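Local structure of Mlr6093 protein (Mesorhizobium loti, 2QJ8) at residues A[281-286]-A[297-302]; A[308-313]-A[323-328]; A[146-151]-A[272-277]; A[152-157]-A[180-185]; A[139-144]-A[202-207]. The protein is probably a zinc-dependent hydrolase of the succinylglutamate desuccinylase/aspartoacylase family, acting on ester bonds or on non-peptide carbon-nitrogen bonds of linear amides. All coordinates share one frame; numbering follows the deposited sequence. Where two conformers were deposited one is given.

Contact 1: A[281-286]-A[297-302]; sequences GDVVGV and SIDIRA
Strands 283-286 and 298-301 run antiparallel, their short axes 4.7 Å apart, as the two arms of a β hairpin broken by a classic bulge, where Val284 and Gly285 both face Ile300. At the bulge Ile300 O takes the amide of Val284 (N to O 2.9 Å) and, more weakly, that of Gly285; Ile300 N answers by bonding to Gly285 O. Beyond the strand ends, Gly281 N reaches Ala302 O and Ala302 N reaches Asp282 O. The positive phi of Gly281 (90°) would press a CB against the preceding carbonyl, so a side chain would be hard to accommodate here. Arg301 runs out in an extended chain (chi2 170°, chi3 -177°), and its NH1 donates to Gly281 O at 2.9 Å, with the oxygen in the guanidinium plane. Val283 CG2 sits over the centre of one guanidinium face, 3.6 Å above the plane, while NH2 has a long salt bridge to Asp299 OD2. Replacing Val283 with an alanine would probably strip this face of its apolar cover and leave the guanidinium freer to turn on its bond to Gly281. Ile300 and Val284 pack instead against Leu260 of strand 250-261. The hairpin belongs to a four-stranded antiparallel sheet, in which 298-301 is an outermost strand within the chain. Near the hairpin's open end, Val284 CG2 meets Ala302 CB at 4.0 Å.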
# COMPACT_ATOMS: atom_id res chain seq x y z
N GLY A 281 8.03 -26.42 -5.57
CA GLY A 281 6.93 -26.93 -4.76
C GLY A 281 6.62 -26.17 -3.47
O GLY A 281 5.64 -26.48 -2.84
N ASP A 282 7.43 -25.19 -3.06
CA ASP A 282 7.14 -24.42 -1.84
C ASP A 282 5.87 -23.60 -1.99
O ASP A 282 5.61 -23.05 -3.07
CB ASP A 282 8.27 -23.44 -1.49
CG ASP A 282 9.46 -24.10 -0.82
OD1 ASP A 282 9.45 -25.32 -0.58
OD2 ASP A 282 10.43 -23.37 -0.53
N VAL A 283 5.11 -23.52 -0.90
CA VAL A 283 3.89 -22.70 -0.87
C VAL A 283 4.34 -21.23 -0.83
O VAL A 283 5.06 -20.82 0.10
CB VAL A 283 3.00 -23.05 0.34
CG1 VAL A 283 1.78 -22.11 0.42
CG2 VAL A 283 2.56 -24.53 0.27
N VAL A 284 3.95 -20.48 -1.85
CA VAL A 284 4.28 -19.07 -1.98
C VAL A 284 3.14 -18.24 -1.37
O VAL A 284 3.38 -17.18 -0.83
CB VAL A 284 4.64 -18.71 -3.46
CG1 VAL A 284 4.65 -17.22 -3.70
CG2 VAL A 284 6.00 -19.34 -3.82
N GLY A 285 1.91 -18.74 -1.45
CA GLY A 285 0.76 -18.11 -0.84
C GLY A 285 -0.39 -19.08 -0.73
O GLY A 285 -0.34 -20.20 -1.25
N VAL A 286 -1.41 -18.64 -0.02
CA VAL A 286 -2.62 -19.42 0.23
C VAL A 286 -3.84 -18.60 -0.18
O VAL A 286 -3.87 -17.39 0.03
CB VAL A 286 -2.67 -19.81 1.73
CG1 VAL A 286 -4.02 -20.38 2.12
CG2 VAL A 286 -1.56 -20.81 2.05
N SER A 297 -8.63 -23.94 2.46
CA SER A 297 -7.84 -22.98 1.71
C SER A 297 -7.03 -23.71 0.64
O SER A 297 -6.71 -24.92 0.79
CB SER A 297 -6.92 -22.18 2.63
OG SER A 297 -6.03 -23.03 3.32
N ILE A 298 -6.69 -22.98 -0.42
CA ILE A 298 -5.94 -23.48 -1.58
C ILE A 298 -4.51 -23.00 -1.53
O ILE A 298 -4.27 -21.81 -1.41
CB ILE A 298 -6.62 -22.97 -2.90
CG1 ILE A 298 -8.02 -23.60 -3.07
CG2 ILE A 298 -5.75 -23.21 -4.14
CD1 ILE A 298 -8.92 -22.87 -4.06
N ASP A 299 -3.56 -23.92 -1.62
CA ASP A 299 -2.12 -23.59 -1.69
C ASP A 299 -1.71 -23.23 -3.12
O ASP A 299 -2.17 -23.86 -4.09
CB ASP A 299 -1.27 -24.77 -1.27
CG ASP A 299 -1.54 -25.19 0.12
OD1 ASP A 299 -1.60 -24.31 1.01
OD2 ASP A 299 -1.65 -26.42 0.33
N ILE A 300 -0.86 -22.20 -3.24
CA ILE A 300 -0.32 -21.74 -4.53
C ILE A 300 1.21 -21.99 -4.44
O ILE A 300 1.91 -21.32 -3.67
CB ILE A 300 -0.65 -20.25 -4.81
CG1 ILE A 300 -2.18 -20.00 -4.76
CG2 ILE A 300 -0.05 -19.83 -6.18
CD1 ILE A 300 -2.58 -18.58 -4.85
N ARG A 301 1.70 -22.96 -5.21
CA ARG A 301 3.09 -23.41 -5.12
C ARG A 301 4.03 -23.00 -6.28
O ARG A 301 3.60 -22.91 -7.44
CB ARG A 301 3.11 -24.92 -4.98
CG ARG A 301 2.51 -25.46 -3.70
CD ARG A 301 2.35 -26.96 -3.74
NE ARG A 301 1.70 -27.42 -2.51
CZ ARG A 301 2.32 -27.76 -1.37
NH1 ARG A 301 3.63 -27.73 -1.24
NH2 ARG A 301 1.60 -28.14 -0.32
N ALA A 302 5.30 -22.78 -5.93
CA ALA A 302 6.36 -22.50 -6.89
C ALA A 302 6.59 -23.72 -7.81
O ALA A 302 6.62 -24.87 -7.36
CB ALA A 302 7.66 -22.16 -6.16

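Contact 2: A[308-313]-A[323-328]; sequences VFAIRS and VAILAR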
# COMPACT_ATOMS: atom_id res chain seq x y z
N VAL A 308 11.87 -14.83 -5.01
CA VAL A 308 10.66 -14.01 -5.03
C VAL A 308 11.02 -12.60 -5.47
O VAL A 308 11.72 -11.89 -4.76
CB VAL A 308 9.92 -13.95 -3.69
CG1 VAL A 308 8.67 -13.03 -3.82
CG2 VAL A 308 9.52 -15.36 -3.22
N PHE A 309 10.56 -12.22 -6.65
CA PHE A 309 10.81 -10.89 -7.17
C PHE A 309 9.69 -9.98 -6.72
O PHE A 309 9.96 -8.89 -6.28
CB PHE A 309 10.92 -10.90 -8.70
CG PHE A 309 10.85 -9.51 -9.30
CD1 PHE A 309 11.96 -8.68 -9.27
CD2 PHE A 309 9.66 -9.01 -9.84
CE1 PHE A 309 11.90 -7.42 -9.80
CE2 PHE A 309 9.60 -7.72 -10.35
CZ PHE A 309 10.73 -6.93 -10.34
N ALA A 310 8.44 -10.44 -6.84
CA ALA A 310 7.29 -9.67 -6.43
C ALA A 310 6.21 -10.58 -5.89
O ALA A 310 6.08 -11.72 -6.33
CB ALA A 310 6.75 -8.84 -7.63
N ILE A 311 5.44 -10.08 -4.92
CA ILE A 311 4.36 -10.85 -4.31
C ILE A 311 3.28 -9.88 -3.81
O ILE A 311 3.61 -8.81 -3.31
CB ILE A 311 4.87 -11.79 -3.19
CG1 ILE A 311 3.75 -12.78 -2.78
CG2 ILE A 311 5.47 -10.99 -2.00
CD1 ILE A 311 4.16 -13.89 -1.92
N ARG A 312 2.01 -10.25 -4.01
CA ARG A 312 0.88 -9.42 -3.57
C ARG A 312 0.76 -9.37 -2.07
O ARG A 312 1.17 -10.32 -1.38
CB ARG A 312 -0.48 -9.97 -4.05
CG ARG A 312 -0.83 -9.71 -5.46
CD ARG A 312 -2.34 -9.95 -5.67
NE ARG A 312 -2.72 -9.97 -7.09
CZ ARG A 312 -2.76 -8.90 -7.90
NH1 ARG A 312 -2.45 -7.68 -7.50
NH2 ARG A 312 -3.11 -9.09 -9.17
N SER A 313 0.17 -8.28 -1.58
CA SER A 313 -0.16 -8.11 -0.18
C SER A 313 -1.44 -8.90 0.03
O SER A 313 -2.10 -9.26 -0.95
CB SER A 313 -0.44 -6.65 0.13
OG SER A 313 0.68 -5.86 -0.24
N VAL A 323 -0.45 -13.42 -8.59
CA VAL A 323 -0.24 -13.18 -7.16
C VAL A 323 1.21 -13.15 -6.75
O VAL A 323 1.50 -12.66 -5.70
CB VAL A 323 -1.04 -14.17 -6.29
CG1 VAL A 323 -2.53 -13.93 -6.52
CG2 VAL A 323 -0.63 -15.62 -6.55
N ALA A 324 2.10 -13.73 -7.54
CA ALA A 324 3.52 -13.72 -7.26
C ALA A 324 4.33 -13.80 -8.56
O ALA A 324 3.87 -14.41 -9.53
CB ALA A 324 3.89 -14.89 -6.28
N ILE A 325 5.48 -13.12 -8.57
CA ILE A 325 6.40 -13.18 -9.70
C ILE A 325 7.72 -13.70 -9.16
O ILE A 325 8.37 -13.05 -8.33
CB ILE A 325 6.61 -11.85 -10.39
CG1 ILE A 325 5.26 -11.34 -10.91
CG2 ILE A 325 7.59 -12.01 -11.56
CD1 ILE A 325 5.34 -9.99 -11.44
N LEU A 326 8.08 -14.89 -9.62
CA LEU A 326 9.30 -15.56 -9.22
C LEU A 326 10.28 -15.34 -10.38
O LEU A 326 9.87 -15.02 -11.49
CB LEU A 326 9.03 -17.05 -8.95
CG LEU A 326 8.46 -17.48 -7.59
CD1 LEU A 326 7.57 -16.47 -6.91
CD2 LEU A 326 7.78 -18.85 -7.66
N ALA A 327 11.57 -15.41 -10.08
CA ALA A 327 12.61 -15.22 -11.08
C ALA A 327 13.76 -16.16 -10.81
O ALA A 327 13.98 -16.60 -9.67
CB ALA A 327 13.08 -13.78 -11.08
N ARG A 328 14.50 -16.47 -11.87
CA ARG A 328 15.63 -17.36 -11.78
C ARG A 328 16.85 -16.70 -12.34
O ARG A 328 16.72 -15.92 -13.26
CB ARG A 328 15.36 -18.60 -12.59
CG ARG A 328 14.14 -19.33 -12.14
CD ARG A 328 13.98 -20.55 -12.99
NE ARG A 328 12.60 -20.72 -13.41
CZ ARG A 328 12.17 -21.64 -14.27
NH1 ARG A 328 13.02 -22.54 -14.81
NH2 ARG A 328 10.87 -21.69 -14.57
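Phe309 and Ile325 lie side by side and point the same way, with Phe309 CD2 4.0 Å from Ile325 CG2. The phenylalanine holds CG anti to its backbone nitrogen (chi1 166°), which sets the ring alongside the isoleucine, while its CB stays near Ala327 CB. Ala310 CB fills in beside the same isoleucine, 4.1 Å from Ile325 CB. Both neighbours turn to Ile325 because the antiparallel pairing contains a classic β bulge: Ile325 O accepts Phe309 N at 2.9 Å and also Ala310 N, the latter in the carbonyl plane on a lone pair. In return Ile325 N donates to Ala310 O, nearly straight, with an N-H...O angle of 174°. On the face that carries Val308 and Leu326, Ile311 CG1 touches Ala324 CB at 4.1 Å. At the far end Arg312 lays its extended chain across Val323 at about a right angle. Val323 CG1 comes to the edge of the guanidinium, 4.0 Å from Arg312 NE, and the charged end goes on to a salt bridge with Glu321. Ile325 and Arg312 each have a second conformer, so their side-chain contacts hold for one. On its other side, strand 322-329 pairs antiparallel with strand 250-261.

Contact 3: A[146-151]-A[272-277]; sequences TWDCAP and CSVMDE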
# COMPACT_ATOMS: atom_id res chain seq x y z
N THR A 146 -0.51 -2.69 -4.28
CA THR A 146 -0.92 -3.95 -3.70
C THR A 146 0.18 -5.02 -3.85
O THR A 146 -0.05 -6.18 -3.51
CB THR A 146 -2.16 -4.44 -4.39
OG1 THR A 146 -1.91 -4.63 -5.78
CG2 THR A 146 -3.34 -3.47 -4.17
N TRP A 147 1.35 -4.64 -4.37
CA TRP A 147 2.46 -5.55 -4.54
C TRP A 147 3.65 -5.02 -3.75
O TRP A 147 3.76 -3.82 -3.52
CB TRP A 147 2.93 -5.60 -5.98
CG TRP A 147 2.10 -6.31 -6.95
CD1 TRP A 147 1.07 -5.78 -7.67
CD2 TRP A 147 2.25 -7.66 -7.37
NE1 TRP A 147 0.56 -6.74 -8.51
CE2 TRP A 147 1.27 -7.90 -8.36
CE3 TRP A 147 3.12 -8.70 -7.03
CZ2 TRP A 147 1.13 -9.14 -8.99
CZ3 TRP A 147 2.99 -9.92 -7.65
CH2 TRP A 147 2.00 -10.14 -8.62
N ASP A 148 4.50 -5.94 -3.32
CA ASP A 148 5.81 -5.64 -2.82
C ASP A 148 6.70 -6.23 -3.95
O ASP A 148 6.41 -7.31 -4.45
CB ASP A 148 6.09 -6.37 -1.53
CG ASP A 148 7.28 -5.82 -0.79
OD1 ASP A 148 7.78 -4.72 -1.11
OD2 ASP A 148 7.74 -6.49 0.15
N CYS A 149 7.71 -5.49 -4.38
CA CYS A 149 8.65 -5.99 -5.36
C CYS A 149 10.05 -5.50 -5.02
O CYS A 149 10.22 -4.53 -4.27
CB CYS A 149 8.25 -5.62 -6.79
SG CYS A 149 8.44 -3.91 -7.25
N ALA A 150 11.04 -6.20 -5.57
CA ALA A 150 12.43 -5.85 -5.37
C ALA A 150 12.75 -4.48 -5.98
O ALA A 150 12.16 -4.15 -7.00
CB ALA A 150 13.31 -6.91 -6.03
N PRO A 151 13.65 -3.68 -5.35
CA PRO A 151 14.10 -2.44 -6.02
C PRO A 151 14.90 -2.91 -7.22
O PRO A 151 15.89 -3.63 -7.07
CB PRO A 151 14.97 -1.74 -4.97
CG PRO A 151 14.65 -2.43 -3.67
CD PRO A 151 14.31 -3.85 -4.05
N CYS A 272 5.59 -15.73 1.72
CA CYS A 272 7.01 -15.50 1.47
C CYS A 272 7.19 -14.02 1.20
O CYS A 272 6.22 -13.30 0.92
CB CYS A 272 7.54 -16.37 0.31
SG CYS A 272 6.76 -16.01 -1.23
N SER A 273 8.43 -13.55 1.33
CA SER A 273 8.78 -12.14 1.16
C SER A 273 9.66 -11.92 -0.04
O SER A 273 10.28 -12.85 -0.53
CB SER A 273 9.54 -11.67 2.40
OG SER A 273 8.70 -11.68 3.53
N VAL A 274 9.71 -10.67 -0.53
CA VAL A 274 10.58 -10.33 -1.66
C VAL A 274 12.03 -10.71 -1.29
O VAL A 274 12.41 -10.56 -0.15
CB VAL A 274 10.44 -8.85 -2.08
CG1 VAL A 274 11.56 -8.44 -3.00
CG2 VAL A 274 9.06 -8.62 -2.72
N MSE A 275 12.75 -11.29 -2.25
CA MSE A 275 14.14 -11.79 -2.11
C MSE A 275 14.29 -13.18 -1.52
O MSE A 275 15.40 -13.72 -1.54
CB MSE A 275 15.10 -10.79 -1.42
CG MSE A 275 15.12 -9.38 -2.04
SE MSE A 275 15.46 -9.35 -3.96
CE MSE A 275 17.26 -10.09 -3.97
N ASP A 276 13.20 -13.80 -1.02
CA ASP A 276 13.30 -15.15 -0.51
C ASP A 276 13.61 -16.07 -1.66
O ASP A 276 13.09 -15.89 -2.77
CB ASP A 276 11.98 -15.65 0.10
CG ASP A 276 11.67 -15.07 1.47
OD1 ASP A 276 12.48 -14.31 2.07
OD2 ASP A 276 10.56 -15.38 1.94
N GLU A 277 14.44 -17.07 -1.38
CA GLU A 277 14.81 -18.11 -2.33
C GLU A 277 13.92 -19.30 -1.96
O GLU A 277 14.02 -19.82 -0.84
CB GLU A 277 16.30 -18.44 -2.17
CG GLU A 277 17.21 -17.25 -2.53
CD GLU A 277 18.69 -17.55 -2.44
OE1 GLU A 277 19.08 -18.45 -1.65
OE2 GLU A 277 19.47 -16.87 -3.15
O HOH W 1 7.88 -8.94 0.79
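Val274 fits against the backbone of residues 148-150 with both methyls, which a chi1 of 166° spreads along the chain, CG2 at Asp148 and CG1 at Ala150. CG2 lies 3.4 Å from Asp148 O and also rests beside the carboxylate of that aspartate, while CG1 reaches Ala150 CB at 3.8 Å. The selenium of Met275, a selenomethionine on a doubly bent chain, touches the same alanine methyl (SE to CB 3.9 Å). An alanine at Val274 removes both methyls, and Asp148 O and Ala150 CB would probably be left without these apolar neighbours. The loop presenting these side chains, between strands 266-270 and 277-278, is a type II β turn from Ser273 to Asp276, closed by Asp276 N to Ser273 O; it and strand 147-149 both bond to strand 306-312. Asp276 OD2 braces the turn by taking Ser273 N at 2.9 Å from above the carboxylate plane, along an almost straight N-H...O line (178°). The polar link between the two segments is a water that donates to Asp148 OD2 and accepts from Val274 N at 2.8 Å.

Contact 4: A[152-157]-A[180-185]; sequences SIISHP and LLWEHN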
# COMPACT_ATOMS: atom_id res chain seq x y z
N SER A 152 14.45 -2.52 -8.41
CA SER A 152 14.93 -3.13 -9.64
C SER A 152 14.65 -2.34 -10.90
O SER A 152 14.07 -1.28 -10.85
CB SER A 152 14.18 -4.48 -9.78
OG SER A 152 12.77 -4.31 -9.78
N ILE A 153 15.18 -2.86 -12.00
CA ILE A 153 14.85 -2.44 -13.33
C ILE A 153 14.37 -3.70 -14.03
O ILE A 153 15.02 -4.74 -13.89
CB ILE A 153 16.08 -1.87 -14.07
CG1 ILE A 153 16.39 -0.46 -13.55
CG2 ILE A 153 15.82 -1.81 -15.54
CD1 ILE A 153 17.73 0.03 -13.91
N ILE A 154 13.22 -3.63 -14.71
CA ILE A 154 12.69 -4.73 -15.52
C ILE A 154 12.99 -4.37 -16.96
O ILE A 154 12.58 -3.31 -17.43
CB ILE A 154 11.16 -4.94 -15.37
CG1 ILE A 154 10.78 -5.26 -13.93
CG2 ILE A 154 10.65 -6.07 -16.33
CD1 ILE A 154 9.29 -5.42 -13.72
N SER A 155 13.73 -5.25 -17.63
CA SER A 155 14.18 -5.13 -19.00
C SER A 155 13.35 -6.09 -19.85
O SER A 155 13.36 -7.29 -19.60
CB SER A 155 15.66 -5.58 -19.13
OG SER A 155 16.56 -4.73 -18.44
N HIS A 156 12.63 -5.55 -20.82
CA HIS A 156 11.82 -6.36 -21.73
C HIS A 156 12.68 -6.75 -22.97
O HIS A 156 13.24 -5.86 -23.62
CB HIS A 156 10.58 -5.56 -22.14
CG HIS A 156 9.58 -6.37 -22.89
ND1 HIS A 156 9.83 -6.88 -24.14
CD2 HIS A 156 8.32 -6.75 -22.57
CE1 HIS A 156 8.77 -7.55 -24.56
NE2 HIS A 156 7.84 -7.47 -23.63
N PRO A 157 12.86 -8.06 -23.25
CA PRO A 157 13.58 -8.48 -24.44
C PRO A 157 13.03 -7.94 -25.76
O PRO A 157 11.81 -7.89 -25.94
CB PRO A 157 13.44 -10.01 -24.40
CG PRO A 157 13.31 -10.31 -23.00
CD PRO A 157 12.50 -9.23 -22.42
N LEU A 180 15.73 -7.42 -13.88
CA LEU A 180 14.91 -8.55 -14.29
C LEU A 180 14.62 -8.59 -15.78
O LEU A 180 14.01 -7.66 -16.29
CB LEU A 180 13.57 -8.54 -13.54
CG LEU A 180 12.60 -9.72 -13.74
CD1 LEU A 180 13.14 -11.08 -13.27
CD2 LEU A 180 11.29 -9.41 -13.06
N LEU A 181 15.01 -9.68 -16.43
CA LEU A 181 14.68 -9.89 -17.83
C LEU A 181 13.28 -10.51 -17.84
O LEU A 181 13.04 -11.55 -17.23
CB LEU A 181 15.68 -10.79 -18.56
CG LEU A 181 17.17 -10.42 -18.53
CD1 LEU A 181 17.87 -11.22 -19.63
CD2 LEU A 181 17.42 -8.95 -18.74
N TRP A 182 12.33 -9.86 -18.51
CA TRP A 182 10.96 -10.33 -18.52
C TRP A 182 10.19 -9.85 -19.75
O TRP A 182 9.96 -8.66 -19.92
CB TRP A 182 10.27 -9.86 -17.23
CG TRP A 182 8.83 -10.32 -17.06
CD1 TRP A 182 8.21 -11.37 -17.69
CD2 TRP A 182 7.89 -9.84 -16.08
NE1 TRP A 182 6.92 -11.50 -17.24
CE2 TRP A 182 6.70 -10.59 -16.25
CE3 TRP A 182 7.92 -8.83 -15.12
CZ2 TRP A 182 5.55 -10.35 -15.48
CZ3 TRP A 182 6.78 -8.61 -14.35
CH2 TRP A 182 5.61 -9.36 -14.55
N GLU A 183 9.75 -10.81 -20.56
CA GLU A 183 9.01 -10.56 -21.78
C GLU A 183 7.53 -10.54 -21.43
O GLU A 183 6.77 -11.44 -21.78
CB GLU A 183 9.39 -11.61 -22.82
CG GLU A 183 8.87 -11.35 -24.20
CD GLU A 183 9.45 -12.29 -25.27
OE1 GLU A 183 10.51 -12.95 -25.08
OE2 GLU A 183 8.83 -12.35 -26.34
N HIS A 184 7.12 -9.47 -20.76
CA HIS A 184 5.72 -9.31 -20.29
C HIS A 184 4.70 -8.88 -21.36
O HIS A 184 3.50 -9.06 -21.18
CB HIS A 184 5.64 -8.38 -19.06
CG HIS A 184 6.32 -7.05 -19.21
ND1 HIS A 184 5.78 -6.00 -19.93
CD2 HIS A 184 7.49 -6.59 -18.71
CE1 HIS A 184 6.59 -4.97 -19.87
NE2 HIS A 184 7.64 -5.30 -19.14
N ASN A 185 5.19 -8.34 -22.47
CA ASN A 185 4.38 -7.85 -23.59
C ASN A 185 3.33 -6.76 -23.25
O ASN A 185 2.36 -6.56 -23.97
CB ASN A 185 3.79 -9.04 -24.38
CG ASN A 185 4.87 -9.86 -25.10
OD1 ASN A 185 4.91 -11.09 -24.98
ND2 ASN A 185 5.75 -9.18 -25.84
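The His156 imidazole has Glu183 CA over one face, 3.8 Å above its plane and offset toward the rim, in a CH-π contact. At its edge Asn185 N donates to NE2 at 3.0 Å, practically in the ring plane. The CD2 corner of the same ring points into the face of His184, 3.6 Å above that plane and over its centre, a T-shaped pair with planes at 84°. His184 in turn has Ile154 CG2 at its edge, while His184 CB rests over one face of the Trp182 indole. Ile154 lies alongside the tryptophan, its CD1 3.9 Å from Trp182 CE3 at the ring edge. A chi1 of -171° sets the His156 ring trans to N and swings it across residues 183-185; its ND1 gives a bent bond to Pro157 O, so both ring nitrogens are engaged. Trp182 NE1 and His184 ND1 find their partners in Gln259 and Glu186 N. The backbones pair in parallel, Leu180 N to Ile153 O at 2.8 Å, then Ser155 N to Leu180 O and Trp182 N to Ser155 O. Pro157 CD closes the end of the pairing against the carbonyl carbon of Trp182. Two parallel neighbours joined through helix 161-172 make this a β-α-β unit of the catalytic domain.

Contact 5: A[139-144]-A[202-207]; sequences DLHSFG and FICTEF
Phe207, Asp139 and His141 lose the most surface where strands 139-144 and 202-207 pair. The ring of Phe207 has His141 O at its edge and brings CE1 to Leu140 CB at 3.7 Å; Tyr220 stacks on it. Its backbone binds at both ends, N to His141 O and O to Phe143 N. Asp139 N bonds to Ile203 O (2.8 Å), continuing a ladder that reaches back to Val137, and its own carbonyl accepts Thr205 N and, weakly, Thr205 OG1; its OD1 is held by Thr51. The strands are parallel, neighbours in the central β sheet of this zinc-carboxypeptidase-like α/β domain. His55 and Glu58, spaced as in the His-x-x-Glu motif of the clan, touch Ser142 from a loop, consistent with a zinc site near these C-terminal strand ends. With chi1 at -176°, the His141 ring extends alongside Glu206. From there ND1 donates to Glu206 OE1 at 2.8 Å, nearly straight at 172°, meeting the syn side of a carboxylate whose plane stands steeply to the ring. The same OE1 lies at the edge of the Phe143 ring, 3.3 Å from CD1. A water accepts a bond from Gly144 N and donates one to Phe207 O.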
# COMPACT_ATOMS: atom_id res chain seq x y z
N ASP A 139 11.78 6.24 -16.37
CA ASP A 139 10.45 6.28 -15.73
C ASP A 139 10.54 5.63 -14.34
O ASP A 139 11.01 4.51 -14.21
CB ASP A 139 9.41 5.60 -16.61
CG ASP A 139 7.96 5.69 -16.04
OD1 ASP A 139 7.48 6.77 -15.62
OD2 ASP A 139 7.28 4.64 -16.06
N LEU A 140 10.09 6.37 -13.32
CA LEU A 140 10.05 5.93 -11.92
C LEU A 140 8.63 5.34 -11.80
O LEU A 140 7.65 6.05 -11.53
CB LEU A 140 10.35 7.09 -10.98
CG LEU A 140 11.62 7.89 -11.35
CD1 LEU A 140 11.82 9.07 -10.42
CD2 LEU A 140 12.91 7.02 -11.40
N HIS A 141 8.55 4.02 -12.02
CA HIS A 141 7.29 3.31 -12.31
C HIS A 141 6.62 2.59 -11.13
O HIS A 141 7.29 2.04 -10.24
CB HIS A 141 7.56 2.33 -13.44
CG HIS A 141 6.36 1.58 -13.92
ND1 HIS A 141 6.13 0.26 -13.58
CD2 HIS A 141 5.32 1.96 -14.71
CE1 HIS A 141 4.99 -0.13 -14.14
NE2 HIS A 141 4.48 0.88 -14.83
N SER A 142 5.30 2.66 -11.11
CA SER A 142 4.53 2.04 -10.07
C SER A 142 4.28 0.61 -10.46
O SER A 142 3.57 0.36 -11.40
CB SER A 142 3.19 2.73 -9.91
OG SER A 142 2.44 2.07 -8.90
N PHE A 143 4.88 -0.33 -9.74
CA PHE A 143 4.63 -1.74 -10.04
C PHE A 143 3.16 -2.07 -9.66
O PHE A 143 2.46 -2.74 -10.42
CB PHE A 143 5.63 -2.62 -9.30
CG PHE A 143 5.65 -4.02 -9.79
CD1 PHE A 143 6.30 -4.33 -10.98
CD2 PHE A 143 5.01 -5.03 -9.09
CE1 PHE A 143 6.34 -5.61 -11.45
CE2 PHE A 143 5.04 -6.32 -9.56
CZ PHE A 143 5.71 -6.61 -10.74
N GLY A 144 2.71 -1.54 -8.52
CA GLY A 144 1.34 -1.72 -8.01
C GLY A 144 1.42 -1.54 -6.51
O GLY A 144 2.29 -2.16 -5.90
N PHE A 202 15.09 3.34 -22.99
CA PHE A 202 13.99 3.52 -22.06
C PHE A 202 14.25 2.62 -20.86
O PHE A 202 14.35 1.40 -21.03
CB PHE A 202 12.68 3.16 -22.75
CG PHE A 202 11.45 3.30 -21.89
CD1 PHE A 202 11.26 4.44 -21.08
CD2 PHE A 202 10.45 2.35 -21.94
CE1 PHE A 202 10.12 4.60 -20.31
CE2 PHE A 202 9.28 2.50 -21.16
CZ PHE A 202 9.12 3.63 -20.34
N ILE A 203 14.35 3.23 -19.68
CA ILE A 203 14.65 2.55 -18.41
C ILE A 203 13.51 2.76 -17.41
O ILE A 203 13.05 3.87 -17.19
CB ILE A 203 16.05 2.97 -17.88
CG1 ILE A 203 17.13 2.42 -18.82
CG2 ILE A 203 16.32 2.43 -16.52
CD1 ILE A 203 18.49 2.88 -18.48
N CYS A 204 13.02 1.64 -16.86
CA CYS A 204 11.91 1.62 -15.94
C CYS A 204 12.35 1.04 -14.59
O CYS A 204 12.64 -0.15 -14.51
CB CYS A 204 10.81 0.78 -16.59
SG CYS A 204 9.24 0.89 -15.83
N THR A 205 12.40 1.89 -13.56
CA THR A 205 12.78 1.46 -12.21
C THR A 205 11.45 1.12 -11.52
O THR A 205 10.49 1.84 -11.69
CB THR A 205 13.52 2.53 -11.46
OG1 THR A 205 12.68 3.66 -11.34
CG2 THR A 205 14.79 2.94 -12.21
N GLU A 206 11.42 0.03 -10.76
CA GLU A 206 10.16 -0.46 -10.19
C GLU A 206 9.97 -0.18 -8.73
O GLU A 206 10.82 -0.54 -7.91
CB GLU A 206 10.02 -1.96 -10.42
CG GLU A 206 9.97 -2.39 -11.88
CD GLU A 206 8.78 -1.85 -12.68
OE1 GLU A 206 7.72 -1.53 -12.11
OE2 GLU A 206 8.91 -1.78 -13.92
N PHE A 207 8.82 0.44 -8.43
CA PHE A 207 8.38 0.82 -7.08
C PHE A 207 7.09 0.06 -6.76
O PHE A 207 6.12 0.17 -7.51
CB PHE A 207 8.11 2.34 -6.99
CG PHE A 207 9.35 3.21 -7.16
CD1 PHE A 207 9.84 3.53 -8.42
CD2 PHE A 207 10.02 3.73 -6.05
CE1 PHE A 207 10.97 4.33 -8.56
CE2 PHE A 207 11.15 4.54 -6.20
CZ PHE A 207 11.62 4.82 -7.47
O HOH W 2 3.23 0.90 -6.78

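The contacts run from contact 5, whose centre is about 2 Å from that of the chain, to contact 1, about 28 Å from it by the same measure. Between contacts 4 and 5, strands 152-155 and 201-208 are antiparallel neighbours, Glu206 N lying 3.0 Å from Ser152 O, a probable hydrogen bond. Contact 2 meets both through one apolar patch, where Phe143 CE2 lies 3.6 Å from Ala310 CB. Contact 3 borders contact 2 along strand 306-312, with centres about 6 Å apart. Contact 1 packs onto contact 2 (Val284 CG1 to Ala324 CB 3.6 Å) and contact 3 (Val284 CG1 to Cys272 SG 3.5 Å). A zinc site, if formed as in relatives, would probably lie beside contact 5, near His55 and Glu58.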